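Local structure of amino Transferase (Eubacterium rectale, 3ELE) at residues A[192-197]-A[229-234]; A[346-351]-A[369-374]; A[119-124]-A[172-177]. The protein probably transfers amino groups between amino acids and keto acids, using pyridoxal-5'-phosphate as cofactor. All blocks are in the same frame, centred on the assembly; numbering follows the deposited sequence.

Contact 1 of 3, residues A[192-197]-A[229-234]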
loop_
_atom_site.group_PDB
_atom_site.type_symbol
_atom_site.label_atom_id
_atom_site.label_comp_id
_atom_site.label_asym_id
_atom_site.label_seq_id
_atom_site.Cartn_x
_atom_site.Cartn_y
_atom_site.Cartn_z
ATOM N N GLU A 192 17.727 22.948 19.710
ATOM C CA GLU A 192 17.154 23.391 20.976
ATOM C C GLU A 192 15.685 22.951 21.097
ATOM O O GLU A 192 15.289 22.411 22.128
ATOM C CB GLU A 192 17.324 24.909 21.145
ATOM C CG GLU A 192 16.827 25.472 22.469
ATOM C CD GLU A 192 17.083 26.968 22.615
ATOM O OE1 GLU A 192 18.078 27.492 22.058
ATOM O OE2 GLU A 192 16.285 27.623 23.316
ATOM N N THR A 193 14.904 23.162 20.040
ATOM C CA THR A 193 13.494 22.737 20.000
ATOM C C THR A 193 13.363 21.214 20.152
ATOM O O THR A 193 12.547 20.741 20.946
ATOM C CB THR A 193 12.822 23.217 18.704
ATOM O OG1 THR A 193 12.795 24.641 18.717
ATOM C CG2 THR A 193 11.412 22.698 18.565
ATOM N N ILE A 194 14.202 20.469 19.424
ATOM C CA ILE A 194 14.227 19.006 19.479
ATOM C C ILE A 194 14.639 18.525 20.889
ATOM O O ILE A 194 14.037 17.576 21.394
ATOM C CB ILE A 194 15.120 18.384 18.341
ATOM C CG1 ILE A 194 14.581 18.744 16.921
ATOM C CG2 ILE A 194 15.263 16.858 18.507
ATOM C CD1 ILE A 194 13.128 18.240 16.591
ATOM N N LYS A 195 15.615 19.193 21.522
ATOM C CA LYS A 195 16.056 18.858 22.897
ATOM C C LYS A 195 14.963 19.139 23.947
ATOM O O LYS A 195 14.730 18.296 24.803
ATOM C CB LYS A 195 17.355 19.590 23.285
ATOM C CG LYS A 195 18.605 19.045 22.596
ATOM C CD LYS A 195 19.793 20.001 22.650
ATOM C CE LYS A 195 20.355 20.215 24.031
ATOM N NZ LYS A 195 21.519 21.190 24.007
ATOM N N LYS A 196 14.312 20.305 23.881
ATOM C CA LYS A 196 13.211 20.640 24.831
ATOM C C LYS A 196 12.044 19.656 24.702
ATOM O O LYS A 196 11.477 19.243 25.709
ATOM C CB LYS A 196 12.686 22.074 24.658
ATOM C CG LYS A 196 13.658 23.163 25.084
ATOM C CD LYS A 196 13.034 24.584 25.055
ATOM C CE LYS A 196 11.994 24.770 26.200
ATOM N NZ LYS A 196 11.572 26.188 26.475
ATOM N N LEU A 197 11.703 19.304 23.454
ATOM C CA LEU A 197 10.663 18.314 23.135
ATOM C C LEU A 197 11.011 16.975 23.738
ATOM O O LEU A 197 10.170 16.347 24.380
ATOM C CB LEU A 197 10.517 18.121 21.615
ATOM C CG LEU A 197 9.456 17.130 21.119
ATOM C CD1 LEU A 197 8.097 17.683 21.415
ATOM C CD2 LEU A 197 9.631 16.869 19.624
ATOM N N LYS A 229 20.632 22.982 9.637
ATOM C CA LYS A 229 20.722 21.574 10.031
ATOM C C LYS A 229 19.357 21.038 10.477
ATOM O O LYS A 229 18.648 21.701 11.248
ATOM C CB LYS A 229 21.753 21.405 11.166
ATOM C CG LYS A 229 22.080 19.929 11.506
ATOM C CD LYS A 229 23.369 19.794 12.324
ATOM C CE LYS A 229 23.790 18.347 12.540
ATOM N NZ LYS A 229 25.083 18.296 13.287
ATOM N N VAL A 230 18.991 19.865 9.946
ATOM C CA VAL A 230 17.802 19.123 10.343
ATOM C C VAL A 230 18.372 18.077 11.331
ATOM O O VAL A 230 19.046 17.147 10.901
ATOM C CB VAL A 230 17.110 18.430 9.130
ATOM C CG1 VAL A 230 15.832 17.724 9.569
ATOM C CG2 VAL A 230 16.772 19.446 8.066
ATOM N N PRO A 231 18.192 18.260 12.659
ATOM C CA PRO A 231 18.721 17.242 13.590
ATOM C C PRO A 231 18.103 15.852 13.412
ATOM O O PRO A 231 16.895 15.767 13.209
ATOM C CB PRO A 231 18.305 17.789 14.965
ATOM C CG PRO A 231 18.140 19.195 14.781
ATOM C CD PRO A 231 17.569 19.362 13.403
ATOM N N PHE A 232 18.906 14.788 13.523
ATOM C CA PHE A 232 18.399 13.424 13.413
ATOM C C PHE A 232 17.836 13.060 14.798
ATOM O O PHE A 232 18.584 12.776 15.739
ATOM C CB PHE A 232 19.445 12.423 12.903
ATOM C CG PHE A 232 18.818 11.243 12.226
ATOM C CD1 PHE A 232 18.383 11.342 10.903
ATOM C CD2 PHE A 232 18.581 10.076 12.914
ATOM C CE1 PHE A 232 17.758 10.269 10.283
ATOM C CE2 PHE A 232 17.963 9.001 12.297
ATOM C CZ PHE A 232 17.544 9.102 10.987
ATOM N N VAL A 233 16.507 13.007 14.863
ATOM C CA VAL A 233 15.742 12.950 16.135
ATOM C C VAL A 233 16.005 11.745 17.043
ATOM O O VAL A 233 15.904 11.871 18.277
ATOM C CB VAL A 233 14.217 13.099 15.864
ATOM C CG1 VAL A 233 13.406 13.167 17.177
ATOM C CG2 VAL A 233 13.946 14.351 15.033
ATOM N N THR A 234 16.365 10.607 16.441
ATOM C CA THR A 234 16.620 9.360 17.187
ATOM C C THR A 234 17.781 9.505 18.151
ATOM O O THR A 234 17.823 8.811 19.169
ATOM C CB THR A 234 16.858 8.133 16.253
ATOM O OG1 THR A 234 18.092 8.286 15.538
ATOM C CG2 THR A 234 15.658 7.957 15.270
#
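I194 reaches from helix 191-208 to P231 and V233 in the loop that leads into strand 240-245. Both pieces belong to the large domain of a fold type I aminotransferase. The helix is the crossover of a beta-alpha-beta unit, joining the parallel strands 173-178 and 213-217, and the loop lies beside it on the way to the next strand. The contact is buried and wholly apolar, with I194 as the single residue on the helix side. Its CG1 lies anti to the carbonyl carbon and beside the backbone N (chi1 -62°), which places this branch against the proline ring, where CG1 comes within 4.2 Å of P231 CG. The two side chains run at a slant to each other. A further bend at chi2 (-61°) turns CD1 off toward V233, so the two carbons of one branch serve different partners. Loop residues P231 and V233 meet the helix, while V230 and F232 between and beside them turn away; the F232 ring stacks with H93. R221 holds the loop backbone by hydrogen bonds to the carbonyls of V230 and P231. I178 of strand 173-178 touches I194, L197 and V233, so helix and loop both pack on this strand. V233 offers the methyl beside its backbone N, and CG2 approaches I194 CD1 at 4.3 Å.

Contact 2 of 3, residues A[346-351]-A[369-374]; sequences NAFCEK and GWVRIS
Apolar contacts alone join F348 and C349 to V371, and all of them converge on one methyl group, V371 CG1. The F348 ring presents its edge: CD2 lies 3.8 Å from V371 CG1, and CE2 of the same ring is 4.1 Å from that methyl, which sits in the ring plane. The two side chains cross at about a right angle. F348 reaches this place because its CG is anti to the backbone N (chi1 174°). C349 comes from the next position on the helix, its SG meeting V371 CG1 at 3.7 Å. V371 CG1 is itself anti to the carbonyl carbon (chi1 -61°), directed at the helix. This is helix-on-sheet packing in the C-terminal small domain of the aminotransferase: helix 345-353 lies against strand 370-374, an inner strand of an antiparallel sheet. Helix 379-396 extends the apolar layer, with I392 touching F348 and F389 touching I373.

Hydrogen bonds hold each element in place but none spans the two segments directly. V371 pairs through its backbone with V338, and the carbonyl O of W370 is bonded to S345 OG, just ahead of 346-351. W370 leaves the strand on the side away from the helix, and its ring makes a cation-pi contact with K339. R372 bonds through NH1 to OD1 of N183, a residue of the pyridoxal-5'-phosphate pocket, and through NH2 to the carbonyl O of S41.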
loop_
_atom_site.group_PDB
_atom_site.type_symbol
_atom_site.label_atom_id
_atom_site.label_comp_id
_atom_site.label_asym_id
_atom_site.label_seq_id
_atom_site.Cartn_x
_atom_site.Cartn_y
_atom_site.Cartn_z
ATOM N N ASN A 346 -9.985 32.855 4.258
ATOM C CA ASN A 346 -10.873 32.368 3.184
ATOM C C ASN A 346 -11.346 33.535 2.299
ATOM O O ASN A 346 -11.309 33.431 1.067
ATOM C CB ASN A 346 -12.068 31.577 3.736
ATOM C CG ASN A 346 -11.646 30.378 4.592
ATOM O OD1 ASN A 346 -11.160 29.380 4.079
ATOM N ND2 ASN A 346 -11.852 30.480 5.897
ATOM N N ALA A 347 -11.757 34.635 2.945
ATOM C CA ALA A 347 -12.162 35.871 2.279
ATOM C C ALA A 347 -10.972 36.474 1.522
ATOM O O ALA A 347 -11.131 36.960 0.395
ATOM C CB ALA A 347 -12.726 36.866 3.287
ATOM N N PHE A 348 -9.784 36.427 2.132
ATOM C CA PHE A 348 -8.545 36.859 1.466
ATOM C C PHE A 348 -8.199 35.992 0.235
ATOM O O PHE A 348 -7.807 36.544 -0.797
ATOM C CB PHE A 348 -7.368 36.905 2.446
ATOM C CG PHE A 348 -6.038 37.193 1.788
ATOM C CD1 PHE A 348 -5.798 38.427 1.205
ATOM C CD2 PHE A 348 -5.028 36.230 1.759
ATOM C CE1 PHE A 348 -4.562 38.702 0.570
ATOM C CE2 PHE A 348 -3.796 36.498 1.156
ATOM C CZ PHE A 348 -3.565 37.738 0.560
ATOM N N CYS A 349 -8.343 34.665 0.346
ATOM C CA CYS A 349 -8.089 33.756 -0.791
ATOM C C CYS A 349 -9.060 33.977 -1.946
ATOM O O CYS A 349 -8.678 33.730 -3.088
ATOM C CB CYS A 349 -8.077 32.287 -0.379
ATOM S SG CYS A 349 -6.654 31.933 0.592
ATOM N N GLU A 350 -10.294 34.408 -1.643
ATOM C CA GLU A 350 -11.283 34.796 -2.656
ATOM C C GLU A 350 -10.852 36.061 -3.380
ATOM O O GLU A 350 -10.993 36.127 -4.594
ATOM C CB GLU A 350 -12.702 34.995 -2.074
ATOM C CG GLU A 350 -13.437 33.701 -1.686
ATOM C CD GLU A 350 -13.777 32.793 -2.878
ATOM O OE1 GLU A 350 -13.742 33.244 -4.051
ATOM O OE2 GLU A 350 -14.096 31.613 -2.637
ATOM N N LYS A 351 -10.348 37.055 -2.637
ATOM C CA LYS A 351 -9.817 38.289 -3.243
ATOM C C LYS A 351 -8.591 38.003 -4.139
ATOM O O LYS A 351 -8.448 38.600 -5.206
ATOM C CB LYS A 351 -9.479 39.337 -2.176
ATOM C CG LYS A 351 -10.688 39.920 -1.432
ATOM C CD LYS A 351 -11.551 40.751 -2.346
ATOM C CE LYS A 351 -12.668 41.482 -1.618
ATOM N NZ LYS A 351 -13.460 42.281 -2.621
ATOM N N GLY A 369 -5.936 33.136 9.520
ATOM C CA GLY A 369 -5.220 34.382 9.263
ATOM C C GLY A 369 -3.983 34.287 8.384
ATOM O O GLY A 369 -3.397 35.318 8.069
ATOM N N TRP A 370 -3.596 33.070 7.987
ATOM C CA TRP A 370 -2.415 32.808 7.151
ATOM C C TRP A 370 -2.818 32.035 5.915
ATOM O O TRP A 370 -3.949 31.563 5.803
ATOM C CB TRP A 370 -1.382 31.991 7.935
ATOM C CG TRP A 370 -0.746 32.733 9.055
ATOM C CD1 TRP A 370 -1.314 33.028 10.251
ATOM C CD2 TRP A 370 0.579 33.304 9.084
ATOM N NE1 TRP A 370 -0.440 33.730 11.026
ATOM C CE2 TRP A 370 0.739 33.902 10.352
ATOM C CE3 TRP A 370 1.653 33.343 8.172
ATOM C CZ2 TRP A 370 1.932 34.558 10.746
ATOM C CZ3 TRP A 370 2.848 33.992 8.551
ATOM C CH2 TRP A 370 2.976 34.585 9.840
ATOM N N VAL A 371 -1.902 31.968 4.955
ATOM C CA VAL A 371 -2.094 31.183 3.739
ATOM C C VAL A 371 -0.805 30.451 3.373
ATOM O O VAL A 371 0.281 30.859 3.781
ATOM C CB VAL A 371 -2.535 32.044 2.545
ATOM C CG1 VAL A 371 -3.869 32.728 2.841
ATOM C CG2 VAL A 371 -1.427 33.072 2.137
ATOM N N ARG A 372 -0.953 29.372 2.614
ATOM C CA ARG A 372 0.157 28.588 2.118
ATOM C C ARG A 372 0.254 28.815 0.611
ATOM O O ARG A 372 -0.723 28.598 -0.126
ATOM C CB ARG A 372 -0.039 27.099 2.383
ATOM C CG ARG A 372 1.202 26.291 1.961
ATOM C CD ARG A 372 0.967 24.822 1.953
ATOM N NE ARG A 372 0.207 24.378 0.790
ATOM C CZ ARG A 372 -0.022 23.098 0.472
ATOM N NH1 ARG A 372 0.418 22.113 1.225
ATOM N NH2 ARG A 372 -0.724 22.807 -0.614
ATOM N N ILE A 373 1.449 29.206 0.173
ATOM C CA ILE A 373 1.778 29.445 -1.237
ATOM C C ILE A 373 2.892 28.434 -1.583
ATOM O O ILE A 373 3.999 28.527 -1.070
ATOM C CB ILE A 373 2.285 30.908 -1.438
ATOM C CG1 ILE A 373 1.293 31.930 -0.858
ATOM C CG2 ILE A 373 2.564 31.180 -2.897
ATOM C CD1 ILE A 373 1.585 33.404 -1.168
ATOM N N SER A 374 2.584 27.433 -2.402
ATOM C CA SER A 374 3.570 26.426 -2.797
ATOM C C SER A 374 4.463 27.050 -3.859
ATOM O O SER A 374 3.954 27.795 -4.714
ATOM C CB SER A 374 2.889 25.174 -3.366
ATOM O OG SER A 374 1.951 24.639 -2.458
#

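Contact 3 of 3, residues A[119-124]-A[172-177]; sequences LTSDAY and HTRGVI
Y124 and H172, with L119 and R174 deeper in, form a partly buried contact of mixed character at the edge of the large domain, where the loop leading into strand 126-130 passes the start of its parallel neighbour, strand 173-178. At the outer end, Y124 O lies 3.3 Å from H172 CB, and Y124 CB approaches H172 ND1 at 3.7 Å. D122 shapes the loop as an Asx turn: its OD1 accepts from Y124 N at 2.7 Å, on the anti side of the carboxylate and 20° out of its plane. A water in the plane of the H172 ring is hydrogen-bonded to H172 ND1 (2.9 Å) and weakly to D122 OD1. Further in, the R174 conformer described here, one of two modelled, bends at chi2 and chi3, and its NH1 comes within 2.7 Å of L119 O at an angle too poor for a hydrogen bond. In that conformer NH2 bonds to V3 O of the second subunit, and T120 O accepts from N5 of that subunit. With no direct hydrogen bond between the segments, their polar link is a single water, weak on the D122 side, while R174 probably turns partly to the dimer interface.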
loop_
_atom_site.group_PDB
_atom_site.type_symbol
_atom_site.label_atom_id
_atom_site.label_comp_id
_atom_site.label_asym_id
_atom_site.label_seq_id
_atom_site.Cartn_x
_atom_site.Cartn_y
_atom_site.Cartn_z
ATOM N N LEU A 119 0.766 1.537 17.001
ATOM C CA LEU A 119 0.690 2.166 18.321
ATOM C C LEU A 119 -0.709 2.317 18.929
ATOM O O LEU A 119 -0.775 2.487 20.122
ATOM C CB LEU A 119 1.416 3.523 18.291
ATOM C CG LEU A 119 2.937 3.423 18.117
ATOM C CD1 LEU A 119 3.503 4.793 17.979
ATOM C CD2 LEU A 119 3.582 2.700 19.328
ATOM N N THR A 120 -1.804 2.222 18.155
ATOM C CA THR A 120 -3.181 2.397 18.714
ATOM C C THR A 120 -3.781 1.109 19.357
ATOM O O THR A 120 -4.072 0.111 18.672
ATOM C CB THR A 120 -4.142 2.977 17.660
ATOM O OG1 THR A 120 -3.573 4.178 17.114
ATOM C CG2 THR A 120 -5.540 3.292 18.258
ATOM N N SER A 121 -3.999 1.147 20.669
ATOM C CA SER A 121 -4.553 0.003 21.397
ATOM C C SER A 121 -5.925 0.299 22.027
ATOM O O SER A 121 -6.478 -0.567 22.733
ATOM C CB SER A 121 -3.538 -0.437 22.459
ATOM O OG SER A 121 -3.334 0.573 23.439
ATOM N N ASP A 122 -6.492 1.487 21.776
ATOM C CA ASP A 122 -7.731 1.918 22.437
ATOM C C ASP A 122 -8.353 3.102 21.685
ATOM O O ASP A 122 -7.638 3.939 21.122
ATOM C CB ASP A 122 -7.401 2.251 23.913
ATOM C CG ASP A 122 -8.612 2.631 24.742
ATOM O OD1 ASP A 122 -9.075 3.773 24.610
ATOM O OD2 ASP A 122 -9.054 1.822 25.589
ATOM N N ALA A 123 -9.685 3.156 21.689
ATOM C CA ALA A 123 -10.455 4.220 21.043
ATOM C C ALA A 123 -10.122 5.622 21.565
ATOM O O ALA A 123 -10.306 6.617 20.853
ATOM C CB ALA A 123 -11.995 3.948 21.202
ATOM N N TYR A 124 -9.673 5.696 22.817
ATOM C CA TYR A 124 -9.347 6.961 23.448
ATOM C C TYR A 124 -7.898 7.421 23.294
ATOM O O TYR A 124 -7.566 8.496 23.781
ATOM C CB TYR A 124 -9.803 6.956 24.897
ATOM C CG TYR A 124 -11.289 6.722 25.049
ATOM C CD1 TYR A 124 -12.205 7.577 24.429
ATOM C CD2 TYR A 124 -11.788 5.680 25.848
ATOM C CE1 TYR A 124 -13.578 7.401 24.563
ATOM C CE2 TYR A 124 -13.185 5.491 26.008
ATOM C CZ TYR A 124 -14.077 6.361 25.349
ATOM O OH TYR A 124 -15.437 6.209 25.485
ATOM N N HIS A 172 -3.758 9.484 27.883
ATOM C CA HIS A 172 -4.156 8.919 26.581
ATOM C C HIS A 172 -3.189 9.216 25.418
ATOM O O HIS A 172 -3.331 8.634 24.349
ATOM C CB HIS A 172 -5.566 9.365 26.204
ATOM C CG HIS A 172 -6.609 8.950 27.197
ATOM N ND1 HIS A 172 -7.100 7.664 27.267
ATOM C CD2 HIS A 172 -7.231 9.643 28.180
ATOM C CE1 HIS A 172 -7.986 7.584 28.244
ATOM N NE2 HIS A 172 -8.094 8.775 28.808
ATOM N N THR A 173 -2.203 10.084 25.652
ATOM C CA THR A 173 -1.232 10.505 24.644
ATOM C C THR A 173 -0.240 9.378 24.308
ATOM O O THR A 173 0.586 9.012 25.154
ATOM C CB THR A 173 -0.421 11.751 25.112
ATOM O OG1 THR A 173 -1.314 12.782 25.558
ATOM C CG2 THR A 173 0.431 12.288 23.957
ATOM N N ARG A 174 -0.356 8.858 23.079
ATOM C CA ARG A 174 0.504 7.788 22.566
ATOM C C ARG A 174 1.716 8.304 21.822
ATOM O O ARG A 174 2.756 7.651 21.808
ATOM C CB ARG A 174 -0.288 6.856 21.635
ATOM C CG ARG A 174 -1.600 6.304 22.210
ATOM C CD ARG A 174 -1.502 5.759 23.633
ATOM N NE ARG A 174 -0.227 5.095 23.874
ATOM C CZ ARG A 174 0.140 3.890 23.435
ATOM N NH1 ARG A 174 -0.688 3.103 22.745
ATOM N NH2 ARG A 174 1.368 3.458 23.736
ATOM N N GLY A 175 1.576 9.472 21.187
ATOM C CA GLY A 175 2.672 10.066 20.460
ATOM C C GLY A 175 2.503 11.494 20.003
ATOM O O GLY A 175 1.413 12.051 20.045
ATOM N N VAL A 176 3.622 12.085 19.611
ATOM C CA VAL A 176 3.676 13.457 19.079
ATOM C C VAL A 176 4.266 13.368 17.691
ATOM O O VAL A 176 5.353 12.832 17.509
ATOM C CB VAL A 176 4.488 14.419 19.976
ATOM C CG1 VAL A 176 4.488 15.814 19.370
ATOM C CG2 VAL A 176 3.864 14.426 21.384
ATOM N N ILE A 177 3.510 13.853 16.712
ATOM C CA ILE A 177 3.917 13.866 15.314
ATOM C C ILE A 177 4.681 15.168 15.079
ATOM O O ILE A 177 4.209 16.253 15.486
ATOM C CB ILE A 177 2.687 13.856 14.326
ATOM C CG1 ILE A 177 1.714 12.702 14.607
ATOM C CG2 ILE A 177 3.168 13.783 12.884
ATOM C CD1 ILE A 177 0.285 12.971 14.124
HETATM O O HOH W 1 -6.577 5.406 25.601
#

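In the fold
Along the chain the contacts come in series: contact 3 closes before contact 1 opens, and contact 2 follows. Contacts 1 and 3 both lie in the large domain: contact 3 includes a strand of its mixed sheet, and contact 1 packs helix 191-208 and a loop next to strand 173-178, which carries residues 173-177 of contact 3. The centres of contacts 1 and 3 are about 22 Å apart and their nearest atoms about 5 Å. Contact 2 lies in the C-terminal small domain with its own antiparallel sheet, its centre 31 Å from that of contact 1 and 33 Å from that of contact 3. Together they sample both domains, while contact 3 alone borders the second subunit.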